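Local coordinates for probable UbiX-like flavin prenyltransferase (Escherichia coli, PDB 1SBZ), which binds FMN and probably acts as a flavin prenyltransferase, making the prenylated flavin cofactor that a partner phenolic acid decarboxylase uses, at residues K116-P121 and A143-M148; L3-T8 and T31-S36; G12-V17 and L45-S50. All blocks are in the same frame, centred on the assembly; numbering follows the deposited sequence.

Interaction 1 of 3, residues K116-P121 and A143-M148; sequences KLVLVP and AMVPPM
Val118 sets CG1 opposite its backbone N (chi1 177°) and Val145 swings CG2 opposite its carbonyl carbon, and these two methyls meet at 3.6 Å. On the face shared by Val118 and Ala143, the other branch of Val118, CG2, lies 4.0 Å from Ala143 CB. The selenomethionine Met144 bends at chi2 and chi3, which brings its SE obliquely over Leu119, 4.1 Å from CD2, on the opposite face. The backbones run parallel, joined by three hydrogen bonds, the last from Val145 just past strand 143-144: Ala143 N to Leu117 O, Leu119 N to Ala143 O at 2.8 Å, and Val145 N to Leu119 O. Leu119 thus gives and takes, gripping the residues before and after Met144. Regular pairing stops where the prolines begin: Val120 CA approaches Val145 O at 3.3 Å in a CH...O contact, and Val120 CG1 touches Pro147 CD at 3.9 Å. Strand 143-144 is the outermost of this chain's parallel sheet, and the backbone of Met144 bonds on to a second subunit; the pair closes the beta-alpha-beta unit built through helix 128-139. That helix covers Leu119 and Met144, Val169 of helix 158-170 covers Val118 and Val145, and strand 80-86 pairs along the far side of strand 116-121.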
ATOM      1  N   LYS D 116     -25.802   9.954  -5.858  1.00 18.81           N
ATOM      2  CA  LYS D 116     -25.581   9.648  -4.444  1.00 19.09           C
ATOM      3  C   LYS D 116     -26.043   8.237  -4.095  1.00 18.84           C
ATOM      4  O   LYS D 116     -27.191   7.873  -4.360  1.00 19.32           O
ATOM      5  CB  LYS D 116     -26.262  10.688  -3.546  1.00 19.55           C
ATOM      6  CG  LYS D 116     -26.169  10.359  -2.062  1.00 21.00           C
ATOM      7  CD  LYS D 116     -25.834  11.584  -1.237  1.00 26.74           C
ATOM      8  CE  LYS D 116     -24.993  11.196  -0.027  1.00 27.96           C
ATOM      9  NZ  LYS D 116     -23.853  10.282  -0.401  1.00 32.56           N
ATOM     10  N   LEU D 117     -25.144   7.446  -3.511  1.00 18.40           N
ATOM     11  CA  LEU D 117     -25.504   6.141  -2.966  1.00 17.84           C
ATOM     12  C   LEU D 117     -25.447   6.155  -1.433  1.00 17.97           C
ATOM     13  O   LEU D 117     -24.416   6.498  -0.845  1.00 17.42           O
ATOM     14  CB  LEU D 117     -24.591   5.045  -3.540  1.00 18.04           C
ATOM     15  CG  LEU D 117     -24.889   3.584  -3.165  1.00 18.06           C
ATOM     16  CD1 LEU D 117     -26.300   3.181  -3.580  1.00 17.61           C
ATOM     17  CD2 LEU D 117     -23.874   2.640  -3.793  1.00 17.06           C
ATOM     18  N   VAL D 118     -26.564   5.797  -0.797  1.00 18.21           N
ATOM     19  CA  VAL D 118     -26.650   5.747   0.661  1.00 18.31           C
ATOM     20  C   VAL D 118     -26.957   4.317   1.089  1.00 18.11           C
ATOM     21  O   VAL D 118     -27.991   3.764   0.730  1.00 18.26           O
ATOM     22  CB  VAL D 118     -27.730   6.712   1.222  1.00 18.39           C
ATOM     23  CG1 VAL D 118     -27.848   6.587   2.749  1.00 19.05           C
ATOM     24  CG2 VAL D 118     -27.431   8.145   0.827  1.00 19.21           C
ATOM     25  N   LEU D 119     -26.052   3.718   1.851  1.00 17.52           N
ATOM     26  CA  LEU D 119     -26.248   2.347   2.319  1.00 17.25           C
ATOM     27  C   LEU D 119     -26.624   2.343   3.784  1.00 17.07           C
ATOM     28  O   LEU D 119     -26.121   3.156   4.560  1.00 17.43           O
ATOM     29  CB  LEU D 119     -24.961   1.549   2.118  1.00 17.19           C
ATOM     30  CG  LEU D 119     -24.698   0.729   0.851  1.00 18.43           C
ATOM     31  CD1 LEU D 119     -25.550   1.102  -0.368  1.00 17.80           C
ATOM     32  CD2 LEU D 119     -23.198   0.706   0.514  1.00 17.62           C
ATOM     33  N   VAL D 120     -27.495   1.416   4.170  1.00 16.55           N
ATOM     34  CA  VAL D 120     -27.876   1.246   5.565  1.00 16.08           C
ATOM     35  C   VAL D 120     -27.406  -0.160   5.958  1.00 15.82           C
ATOM     36  O   VAL D 120     -28.204  -1.097   6.024  1.00 15.98           O
ATOM     37  CB  VAL D 120     -29.425   1.454   5.765  1.00 16.14           C
ATOM     38  CG1 VAL D 120     -29.850   1.196   7.208  1.00 15.97           C
ATOM     39  CG2 VAL D 120     -29.838   2.873   5.335  1.00 16.22           C
ATOM     40  N   PRO D 121     -26.100  -0.319   6.184  1.00 15.63           N
ATOM     41  CA  PRO D 121     -25.535  -1.642   6.410  1.00 15.43           C
ATOM     42  C   PRO D 121     -25.955  -2.161   7.774  1.00 15.48           C
ATOM     43  O   PRO D 121     -25.893  -1.414   8.755  1.00 15.55           O
ATOM     44  CB  PRO D 121     -24.028  -1.378   6.379  1.00 15.20           C
ATOM     45  CG  PRO D 121     -23.897   0.020   6.881  1.00 15.12           C
ATOM     46  CD  PRO D 121     -25.070   0.739   6.285  1.00 15.20           C
ATOM     47  N   ALA D 143     -22.357   6.986   1.300  1.00 16.68           N
ATOM     48  CA  ALA D 143     -22.747   7.223   2.688  1.00 16.96           C
ATOM     49  C   ALA D 143     -23.062   5.917   3.412  1.00 16.90           C
ATOM     50  O   ALA D 143     -23.846   5.096   2.937  1.00 16.96           O
ATOM     51  CB  ALA D 143     -23.934   8.168   2.759  1.00 16.41           C
HETATM   52  N   MSE D 144     -22.444   5.738   4.572  1.00 17.07           N
HETATM   53  CA  MSE D 144     -22.638   4.533   5.358  1.00 17.12           C
HETATM   54  C   MSE D 144     -23.465   4.877   6.566  1.00 16.73           C
HETATM   55  O   MSE D 144     -22.961   5.482   7.513  1.00 16.70           O
HETATM   56  CB  MSE D 144     -21.289   3.967   5.795  1.00 17.62           C
HETATM   57  CG  MSE D 144     -20.493   3.324   4.673  1.00 18.77           C
HETATM   58 SE   MSE D 144     -21.288   1.661   3.979  1.00 21.58          SE
HETATM   59  CE  MSE D 144     -21.516   0.882   5.476  1.00 23.54           C
ATOM     60  N   VAL D 145     -24.740   4.498   6.532  1.00 16.68           N
ATOM     61  CA  VAL D 145     -25.675   4.887   7.591  1.00 16.41           C
ATOM     62  C   VAL D 145     -26.278   3.657   8.284  1.00 16.53           C
ATOM     63  O   VAL D 145     -27.452   3.342   8.090  1.00 16.43           O
ATOM     64  CB  VAL D 145     -26.777   5.860   7.071  1.00 16.46           C
ATOM     65  CG1 VAL D 145     -27.330   6.697   8.208  1.00 16.66           C
ATOM     66  CG2 VAL D 145     -26.233   6.800   5.994  1.00 15.50           C
ATOM     67  N   PRO D 146     -25.480   2.980   9.119  1.00 16.72           N
ATOM     68  CA  PRO D 146     -25.956   1.814   9.851  1.00 16.63           C
ATOM     69  C   PRO D 146     -27.044   2.255  10.825  1.00 17.13           C
ATOM     70  O   PRO D 146     -26.984   3.388  11.310  1.00 16.99           O
ATOM     71  CB  PRO D 146     -24.712   1.352  10.615  1.00 16.43           C
ATOM     72  CG  PRO D 146     -23.914   2.589  10.803  1.00 16.10           C
ATOM     73  CD  PRO D 146     -24.088   3.311   9.478  1.00 16.42           C
ATOM     74  N   PRO D 147     -28.033   1.396  11.084  1.00 17.19           N
ATOM     75  CA  PRO D 147     -29.154   1.743  11.951  1.00 18.11           C
ATOM     76  C   PRO D 147     -28.822   1.718  13.446  1.00 18.60           C
ATOM     77  O   PRO D 147     -29.399   0.935  14.186  1.00 19.79           O
ATOM     78  CB  PRO D 147     -30.193   0.663  11.620  1.00 17.84           C
ATOM     79  CG  PRO D 147     -29.392  -0.519  11.181  1.00 17.46           C
ATOM     80  CD  PRO D 147     -28.165   0.034  10.538  1.00 17.52           C
HETATM   81  N   MSE D 148     -27.931   2.597  13.885  1.00 19.08           N
HETATM   82  CA  MSE D 148     -27.512   2.678  15.285  1.00 19.58           C
HETATM   83  C   MSE D 148     -28.485   3.517  16.124  1.00 19.50           C
HETATM   84  O   MSE D 148     -28.666   4.696  15.838  1.00 18.90           O
HETATM   85  CB  MSE D 148     -26.136   3.339  15.360  1.00 19.95           C
HETATM   86  CG  MSE D 148     -25.104   2.750  14.424  1.00 21.22           C
HETATM   87 SE   MSE D 148     -23.805   1.788  15.450  1.00 26.14          SE
HETATM   88  CE  MSE D 148     -22.291   1.751  14.117  1.00 21.33           C
TER

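Interaction 2 of 3, residues L3-T8 and T31-S36; sequences LIVGMT and THLVMS. With FMN (flavin mononucleotide), chain H.
Ser36 and Met7 meet where two parallel strands end: Ser36 N donates to Met7 O at 3.0 Å, the last of five backbone bonds that begin with His32 N to Leu3 O. From there the serine side chain reaches the cofactor. Its CB lies 3.4 Å from FMN O1P. Ser36 OG, turned between the backbone N and the carbonyl carbon (chi1 71°), donates to FMN O1P at 2.6 Å and also takes the N-H of Ala39 as the N-cap of helix 37-46. One hydroxyl therefore joins phosphate and helix start, and the helix N-terminus would be expected to favour the anion. Thr8 brings its methyl CG2 to 3.4 Å from FMN O3P, while its OG1 bonds to Thr90. Farther back, Leu33 CD1 touches Val5 O at 3.3 Å and Met7 CG at 4.0 Å, on the face that also carries Met35. His32, on the other face with Ile4, bonds through NE2 to Glu30 and through ND1 to His62, and its ring stacks on Phe60. A phosphate bound at the C-terminal ends of parallel strands, beside a helix start, is a common feature of Rossmann-like folds. Helix 13-24 packs on Val5 and helices 37-46 and 51-55 on Met7 and Met35, while strand 80-86 pairs with the other edge of strand 2-7.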
ATOM      1  N   LEU D   3     -35.852   8.817  -6.529  1.00 31.14           N
ATOM      2  CA  LEU D   3     -35.005   8.003  -5.654  1.00 28.86           C
ATOM      3  C   LEU D   3     -35.228   6.526  -5.884  1.00 27.47           C
ATOM      4  O   LEU D   3     -36.373   6.071  -5.992  1.00 27.12           O
ATOM      5  CB  LEU D   3     -35.267   8.318  -4.178  1.00 28.84           C
ATOM      6  CG  LEU D   3     -34.916   9.702  -3.639  1.00 28.84           C
ATOM      7  CD1 LEU D   3     -35.297   9.802  -2.157  1.00 26.80           C
ATOM      8  CD2 LEU D   3     -33.436   9.988  -3.835  1.00 28.13           C
ATOM      9  N   ILE D   4     -34.126   5.784  -5.962  1.00 25.35           N
ATOM     10  CA  ILE D   4     -34.182   4.337  -5.958  1.00 23.47           C
ATOM     11  C   ILE D   4     -34.049   3.834  -4.518  1.00 23.21           C
ATOM     12  O   ILE D   4     -33.200   4.304  -3.753  1.00 22.94           O
ATOM     13  CB  ILE D   4     -33.079   3.724  -6.853  1.00 23.43           C
ATOM     14  CG1 ILE D   4     -33.128   4.318  -8.266  1.00 22.16           C
ATOM     15  CG2 ILE D   4     -33.209   2.202  -6.895  1.00 21.69           C
ATOM     16  CD1 ILE D   4     -31.887   4.031  -9.109  1.00 22.77           C
ATOM     17  N   VAL D   5     -34.905   2.881  -4.165  1.00 22.32           N
ATOM     18  CA  VAL D   5     -34.908   2.268  -2.846  1.00 21.85           C
ATOM     19  C   VAL D   5     -34.711   0.774  -3.043  1.00 21.42           C
ATOM     20  O   VAL D   5     -35.588   0.079  -3.562  1.00 21.61           O
ATOM     21  CB  VAL D   5     -36.216   2.577  -2.061  1.00 21.87           C
ATOM     22  CG1 VAL D   5     -36.228   1.878  -0.706  1.00 22.29           C
ATOM     23  CG2 VAL D   5     -36.396   4.084  -1.868  1.00 21.91           C
ATOM     24  N   GLY D   6     -33.529   0.290  -2.676  1.00 20.88           N
ATOM     25  CA  GLY D   6     -33.256  -1.138  -2.706  1.00 20.17           C
ATOM     26  C   GLY D   6     -33.533  -1.692  -1.324  1.00 20.30           C
ATOM     27  O   GLY D   6     -33.223  -1.049  -0.326  1.00 20.08           O
HETATM   28  N   MSE D   7     -34.142  -2.869  -1.257  1.00 20.25           N
HETATM   29  CA  MSE D   7     -34.295  -3.553   0.019  1.00 20.86           C
HETATM   30  C   MSE D   7     -33.661  -4.907  -0.073  1.00 19.65           C
HETATM   31  O   MSE D   7     -33.710  -5.567  -1.107  1.00 19.41           O
HETATM   32  CB  MSE D   7     -35.756  -3.663   0.445  1.00 20.43           C
HETATM   33  CG  MSE D   7     -36.372  -2.344   0.870  1.00 21.19           C
HETATM   34 SE   MSE D   7     -38.110  -2.588   1.729  1.00 24.82          SE
HETATM   35  CE  MSE D   7     -37.596  -3.637   3.299  1.00 22.19           C
ATOM     36  N   THR D   8     -33.102  -5.338   1.044  1.00 19.07           N
ATOM     37  CA  THR D   8     -32.199  -6.460   1.056  1.00 18.59           C
ATOM     38  C   THR D   8     -32.417  -7.322   2.313  1.00 18.48           C
ATOM     39  O   THR D   8     -32.964  -6.841   3.300  1.00 18.43           O
ATOM     40  CB  THR D   8     -30.787  -5.854   0.913  1.00 19.06           C
ATOM     41  OG1 THR D   8     -30.347  -5.997  -0.448  1.00 18.74           O
ATOM     42  CG2 THR D   8     -29.793  -6.549   1.705  1.00 18.45           C
ATOM     43  N   THR D  31     -40.517   7.213  -6.300  1.00 33.03           N
ATOM     44  CA  THR D  31     -39.714   6.134  -5.732  1.00 31.71           C
ATOM     45  C   THR D  31     -39.687   4.919  -6.640  1.00 30.77           C
ATOM     46  O   THR D  31     -40.720   4.490  -7.153  1.00 30.67           O
ATOM     47  CB  THR D  31     -40.202   5.747  -4.315  1.00 31.70           C
ATOM     48  OG1 THR D  31     -41.596   5.425  -4.356  1.00 32.67           O
ATOM     49  CG2 THR D  31     -40.147   6.949  -3.379  1.00 31.63           C
ATOM     50  N   HIS D  32     -38.489   4.384  -6.852  1.00 29.57           N
ATOM     51  CA  HIS D  32     -38.315   3.147  -7.591  1.00 28.47           C
ATOM     52  C   HIS D  32     -37.760   2.086  -6.649  1.00 27.86           C
ATOM     53  O   HIS D  32     -36.608   2.162  -6.212  1.00 28.02           O
ATOM     54  CB  HIS D  32     -37.393   3.358  -8.792  1.00 28.47           C
ATOM     55  CG  HIS D  32     -37.934   4.309  -9.813  1.00 28.16           C
ATOM     56  ND1 HIS D  32     -38.384   3.896 -11.051  1.00 28.49           N
ATOM     57  CD2 HIS D  32     -38.102   5.653  -9.781  1.00 28.06           C
ATOM     58  CE1 HIS D  32     -38.805   4.945 -11.735  1.00 28.08           C
ATOM     59  NE2 HIS D  32     -38.646   6.023 -10.988  1.00 27.43           N
ATOM     60  N   LEU D  33     -38.595   1.105  -6.326  1.00 27.02           N
ATOM     61  CA  LEU D  33     -38.243   0.072  -5.359  1.00 25.97           C
ATOM     62  C   LEU D  33     -37.718  -1.186  -6.034  1.00 25.72           C
ATOM     63  O   LEU D  33     -38.236  -1.609  -7.067  1.00 25.27           O
ATOM     64  CB  LEU D  33     -39.457  -0.270  -4.479  1.00 26.18           C
ATOM     65  CG  LEU D  33     -39.410  -1.494  -3.552  1.00 25.94           C
ATOM     66  CD1 LEU D  33     -38.334  -1.338  -2.476  1.00 24.11           C
ATOM     67  CD2 LEU D  33     -40.768  -1.721  -2.918  1.00 25.35           C
ATOM     68  N   VAL D  34     -36.669  -1.767  -5.454  1.00 25.24           N
ATOM     69  CA  VAL D  34     -36.215  -3.104  -5.834  1.00 24.92           C
ATOM     70  C   VAL D  34     -36.046  -3.940  -4.570  1.00 25.10           C
ATOM     71  O   VAL D  34     -35.156  -3.674  -3.761  1.00 24.94           O
ATOM     72  CB  VAL D  34     -34.882  -3.083  -6.627  1.00 24.69           C
ATOM     73  CG1 VAL D  34     -34.641  -4.426  -7.291  1.00 24.28           C
ATOM     74  CG2 VAL D  34     -34.885  -2.001  -7.673  1.00 24.62           C
HETATM   75  N   MSE D  35     -36.911  -4.935  -4.395  1.00 25.04           N
HETATM   76  CA  MSE D  35     -36.802  -5.862  -3.266  1.00 26.24           C
HETATM   77  C   MSE D  35     -36.106  -7.141  -3.721  1.00 24.99           C
HETATM   78  O   MSE D  35     -36.526  -7.761  -4.698  1.00 24.61           O
HETATM   79  CB  MSE D  35     -38.182  -6.218  -2.701  1.00 25.71           C
HETATM   80  CG  MSE D  35     -38.934  -5.084  -2.045  1.00 27.11           C
HETATM   81 SE   MSE D  35     -40.764  -5.626  -1.553  1.00 31.17          SE
HETATM   82  CE  MSE D  35     -41.485  -5.820  -3.369  1.00 28.43           C
ATOM     83  N   SER D  36     -35.043  -7.530  -3.017  1.00 24.31           N
ATOM     84  CA  SER D  36     -34.357  -8.789  -3.300  1.00 23.36           C
ATOM     85  C   SER D  36     -35.240  -9.956  -2.870  1.00 23.25           C
ATOM     86  O   SER D  36     -36.201  -9.756  -2.138  1.00 23.19           O
ATOM     87  CB  SER D  36     -33.026  -8.852  -2.553  1.00 23.40           C
ATOM     88  OG  SER D  36     -33.236  -9.025  -1.165  1.00 22.25           O
TER
HETATM   89  N1  FMN H1404     -27.346 -10.894   6.383  1.00 19.94           N
HETATM   90  C2  FMN H1404     -26.623  -9.807   6.818  1.00 19.80           C
HETATM   91  O2  FMN H1404     -25.625  -9.488   6.182  1.00 19.54           O
HETATM   92  N3  FMN H1404     -27.021  -9.109   7.942  1.00 19.41           N
HETATM   93  C4  FMN H1404     -28.161  -9.504   8.631  1.00 20.13           C
HETATM   94  O4  FMN H1404     -28.645  -8.732   9.465  1.00 19.17           O
HETATM   95  C4A FMN H1404     -28.899 -10.614   8.181  1.00 20.00           C
HETATM   96  N5  FMN H1404     -30.043 -11.040   8.836  1.00 19.99           N
HETATM   97  C5A FMN H1404     -30.758 -12.137   8.366  1.00 19.59           C
HETATM   98  C6  FMN H1404     -31.915 -12.560   9.027  1.00 20.25           C
HETATM   99  C7  FMN H1404     -32.644 -13.663   8.558  1.00 20.58           C
HETATM  100  C7M FMN H1404     -34.054 -13.848   9.057  1.00 22.80           C
HETATM  101  C8  FMN H1404     -32.206 -14.348   7.418  1.00 20.26           C
HETATM  102  C8M FMN H1404     -33.079 -15.366   6.725  1.00 21.90           C
HETATM  103  C9  FMN H1404     -31.054 -13.923   6.764  1.00 19.80           C
HETATM  104  C9A FMN H1404     -30.328 -12.819   7.229  1.00 19.77           C
HETATM  105  N10 FMN H1404     -29.174 -12.404   6.569  1.00 19.67           N
HETATM  106  C10 FMN H1404     -28.471 -11.310   7.048  1.00 19.64           C
HETATM  107  C1' FMN H1404     -28.554 -13.285   5.519  1.00 19.09           C
HETATM  108  C2' FMN H1404     -28.893 -12.746   4.132  1.00 19.54           C
HETATM  109  O2' FMN H1404     -30.296 -12.664   3.993  1.00 20.58           O
HETATM  110  C3' FMN H1404     -28.265 -13.585   3.013  1.00 19.64           C
HETATM  111  O3' FMN H1404     -26.861 -13.371   2.994  1.00 19.41           O
HETATM  112  C4' FMN H1404     -28.864 -13.307   1.628  1.00 18.98           C
HETATM  113  O4' FMN H1404     -28.146 -13.994   0.620  1.00 19.54           O
HETATM  114  C5' FMN H1404     -28.873 -11.825   1.271  1.00 19.18           C
HETATM  115  O5' FMN H1404     -29.223 -11.662  -0.093  1.00 19.00           O
HETATM  116  P   FMN H1404     -29.712 -10.211  -0.594  1.00 19.44           P
HETATM  117  O1P FMN H1404     -31.082  -9.965   0.004  1.00 20.50           O
HETATM  118  O2P FMN H1404     -29.750 -10.249  -2.092  1.00 18.37           O
HETATM  119  O3P FMN H1404     -28.729  -9.161  -0.112  1.00 18.94           O

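Interaction 3 of 3, residues G12-V17 and L45-S50; sequences GAPLGV and LETPYS
Gly12 takes up a backbone conformation with positive phi (123°) just ahead of helix 13-24, and its N-H and that of Ala13 both turn to the carboxylate of Glu46, in the last turn of helix 37-46. Two backbone N-H groups thus grip Glu46 OE1: Gly12 N comes in on its syn lone pair at 2.8 Å, nearly straight (171°), whereas Ala13 N meets it almost along the C-O bond at 3.0 Å. The glutamate chain is extended beyond CG (chi2 -176°), which carries the carboxylate across to the other helix. Its second oxygen, OE2, bonds to Thr11 OG1, so both oxygens are engaged and the rotation of the group is fixed. Pro14 crosses the glutamate at about a right angle, with its CD 3.5 Å from OE1. Thr47, the first residue to leave the helical conformation, lays its methyl CG2 against Ala13 CB at 4.1 Å and near Val17 CG2. Its OG1 is hydrogen-bonded to Ile43 O and accepts from Tyr49 N at 3.1 Å, forming an ST turn that closes at Tyr49. Val17 CG1 then approaches the tyrosine ring obliquely, 3.7 Å from CE1. Phe151 of a second subunit packs on Pro14 and Glu46, and Leu45 O accepts a hydrogen bond from His154 of that subunit. The carboxylate thus ties Thr11, of the pocket-lining loop Gly9 to Thr11, and the residues after it to the end of helix 37-46, whose Leu45 touches FMN. A loop and helix start after the first strand, held beside the cofactor, are characteristic of a Rossmann-like flavin site.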
ATOM      1  N   GLY D  12     -34.195  -6.049   9.726  1.00 18.25           N
ATOM      2  CA  GLY D  12     -34.407  -4.615   9.673  1.00 18.49           C
ATOM      3  C   GLY D  12     -35.308  -4.182   8.538  1.00 18.34           C
ATOM      4  O   GLY D  12     -35.236  -3.031   8.088  1.00 18.03           O
ATOM      5  N   ALA D  13     -36.173  -5.091   8.079  1.00 18.46           N
ATOM      6  CA  ALA D  13     -37.183  -4.743   7.070  1.00 18.42           C
ATOM      7  C   ALA D  13     -38.112  -3.594   7.503  1.00 18.76           C
ATOM      8  O   ALA D  13     -38.517  -2.798   6.651  1.00 19.14           O
ATOM      9  CB  ALA D  13     -37.991  -5.969   6.652  1.00 18.34           C
ATOM     10  N   PRO D  14     -38.456  -3.489   8.794  1.00 18.97           N
ATOM     11  CA  PRO D  14     -39.232  -2.345   9.288  1.00 19.23           C
ATOM     12  C   PRO D  14     -38.616  -0.983   8.968  1.00 19.67           C
ATOM     13  O   PRO D  14     -39.355  -0.013   8.805  1.00 19.54           O
ATOM     14  CB  PRO D  14     -39.253  -2.567  10.804  1.00 19.33           C
ATOM     15  CG  PRO D  14     -39.156  -4.031  10.952  1.00 18.54           C
ATOM     16  CD  PRO D  14     -38.205  -4.463   9.877  1.00 18.96           C
ATOM     17  N   LEU D  15     -37.284  -0.921   8.883  1.00 20.05           N
ATOM     18  CA  LEU D  15     -36.563   0.291   8.465  1.00 20.20           C
ATOM     19  C   LEU D  15     -36.905   0.668   7.025  1.00 20.56           C
ATOM     20  O   LEU D  15     -37.125   1.837   6.723  1.00 20.43           O
ATOM     21  CB  LEU D  15     -35.045   0.097   8.592  1.00 20.06           C
ATOM     22  CG  LEU D  15     -34.452  -0.200   9.973  1.00 20.75           C
ATOM     23  CD1 LEU D  15     -33.082  -0.852   9.849  1.00 20.74           C
ATOM     24  CD2 LEU D  15     -34.386   1.077  10.822  1.00 21.21           C
ATOM     25  N   GLY D  16     -36.937  -0.330   6.139  1.00 21.25           N
ATOM     26  CA  GLY D  16     -37.267  -0.108   4.728  1.00 21.32           C
ATOM     27  C   GLY D  16     -38.701   0.342   4.532  1.00 22.12           C
ATOM     28  O   GLY D  16     -38.967   1.314   3.815  1.00 22.41           O
ATOM     29  N   VAL D  17     -39.628  -0.364   5.170  1.00 22.37           N
ATOM     30  CA  VAL D  17     -41.057  -0.030   5.100  1.00 22.81           C
ATOM     31  C   VAL D  17     -41.332   1.388   5.607  1.00 23.30           C
ATOM     32  O   VAL D  17     -42.075   2.138   4.974  1.00 23.14           O
ATOM     33  CB  VAL D  17     -41.930  -1.051   5.872  1.00 22.73           C
ATOM     34  CG1 VAL D  17     -43.422  -0.702   5.754  1.00 22.81           C
ATOM     35  CG2 VAL D  17     -41.671  -2.464   5.365  1.00 22.31           C
ATOM     36  N   LEU D  45     -41.564 -11.922   7.501  1.00 29.08           N
ATOM     37  CA  LEU D  45     -41.235 -12.308   8.881  1.00 28.89           C
ATOM     38  C   LEU D  45     -41.337 -11.166   9.900  1.00 28.50           C
ATOM     39  O   LEU D  45     -41.898 -11.348  10.984  1.00 28.75           O
ATOM     40  CB  LEU D  45     -39.829 -12.929   8.947  1.00 29.25           C
ATOM     41  CG  LEU D  45     -39.225 -13.211  10.337  1.00 30.14           C
ATOM     42  CD1 LEU D  45     -39.902 -14.407  11.014  1.00 31.49           C
ATOM     43  CD2 LEU D  45     -37.697 -13.411  10.276  1.00 29.69           C
ATOM     44  N   GLU D  46     -40.803  -9.998   9.552  1.00 27.76           N
ATOM     45  CA  GLU D  46     -40.555  -8.928  10.533  1.00 27.20           C
ATOM     46  C   GLU D  46     -41.611  -7.832  10.595  1.00 27.17           C
ATOM     47  O   GLU D  46     -41.617  -7.021  11.531  1.00 26.89           O
ATOM     48  CB  GLU D  46     -39.176  -8.307  10.297  1.00 26.73           C
ATOM     49  CG  GLU D  46     -38.061  -9.330  10.375  1.00 25.36           C
ATOM     50  CD  GLU D  46     -36.675  -8.737  10.243  1.00 23.89           C
ATOM     51  OE1 GLU D  46     -36.529  -7.569   9.818  1.00 22.57           O
ATOM     52  OE2 GLU D  46     -35.725  -9.465  10.560  1.00 23.08           O
ATOM     53  N   THR D  47     -42.475  -7.794   9.584  1.00 27.23           N
ATOM     54  CA  THR D  47     -43.537  -6.802   9.495  1.00 27.64           C
ATOM     55  C   THR D  47     -44.863  -7.516   9.218  1.00 28.28           C
ATOM     56  O   THR D  47     -44.859  -8.653   8.724  1.00 28.32           O
ATOM     57  CB  THR D  47     -43.267  -5.779   8.365  1.00 27.44           C
ATOM     58  OG1 THR D  47     -43.715  -6.314   7.112  1.00 27.08           O
ATOM     59  CG2 THR D  47     -41.768  -5.541   8.158  1.00 27.79           C
ATOM     60  N   PRO D  48     -45.985  -6.856   9.520  1.00 28.78           N
ATOM     61  CA  PRO D  48     -47.302  -7.407   9.209  1.00 29.42           C
ATOM     62  C   PRO D  48     -47.664  -7.233   7.729  1.00 30.03           C
ATOM     63  O   PRO D  48     -48.739  -7.660   7.309  1.00 30.41           O
ATOM     64  CB  PRO D  48     -48.237  -6.576  10.087  1.00 29.23           C
ATOM     65  CG  PRO D  48     -47.568  -5.253  10.176  1.00 28.93           C
ATOM     66  CD  PRO D  48     -46.090  -5.547  10.198  1.00 28.73           C
ATOM     67  N   TYR D  49     -46.768  -6.623   6.952  1.00 30.27           N
ATOM     68  CA  TYR D  49     -47.003  -6.391   5.527  1.00 30.53           C
ATOM     69  C   TYR D  49     -46.492  -7.557   4.704  1.00 30.27           C
ATOM     70  O   TYR D  49     -45.577  -8.265   5.124  1.00 30.28           O
ATOM     71  CB  TYR D  49     -46.315  -5.103   5.064  1.00 31.01           C
ATOM     72  CG  TYR D  49     -46.692  -3.884   5.872  1.00 32.06           C
ATOM     73  CD1 TYR D  49     -45.832  -3.374   6.844  1.00 33.13           C
ATOM     74  CD2 TYR D  49     -47.914  -3.244   5.675  1.00 32.85           C
ATOM     75  CE1 TYR D  49     -46.181  -2.254   7.592  1.00 33.50           C
ATOM     76  CE2 TYR D  49     -48.271  -2.131   6.416  1.00 33.26           C
ATOM     77  CZ  TYR D  49     -47.405  -1.638   7.370  1.00 32.96           C
ATOM     78  OH  TYR D  49     -47.762  -0.529   8.105  1.00 32.57           O
ATOM     79  N   SER D  50     -47.102  -7.766   3.542  1.00 29.94           N
ATOM     80  CA  SER D  50     -46.569  -8.692   2.556  1.00 29.82           C
ATOM     81  C   SER D  50     -45.656  -7.899   1.624  1.00 29.75           C
ATOM     82  O   SER D  50     -45.581  -6.672   1.717  1.00 30.19           O
ATOM     83  CB  SER D  50     -47.698  -9.333   1.750  1.00 29.83           C
ATOM     84  OG  SER D  50     -48.154  -8.449   0.738  1.00 28.87           O
TER

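In the fold
Interactions 1 and 2 lie in the same parallel sheet, their centres 14 Å apart and their nearest atoms about 7 Å apart, with strand 80-86 between strands 2-7 and 116-121. Interaction 3 sits beyond the strand ends, about 14 Å from interaction 2 and 18 Å from interaction 1, centre to centre. It touches both: Met7 CE packs on Ala13 O at 3.6 Å, and Pro147 CB on Leu15 CD1 at 3.7 Å. In sequence, interactions 2 and 3 interleave, and interaction 1 follows both. Interactions 2 and 3 contribute Thr8, Ser36 and Leu45 to the FMN pocket; in interaction 1 the Pro121 side chain lies about 8 Å from FMN. Interactions 1 and 3 also touch a second subunit.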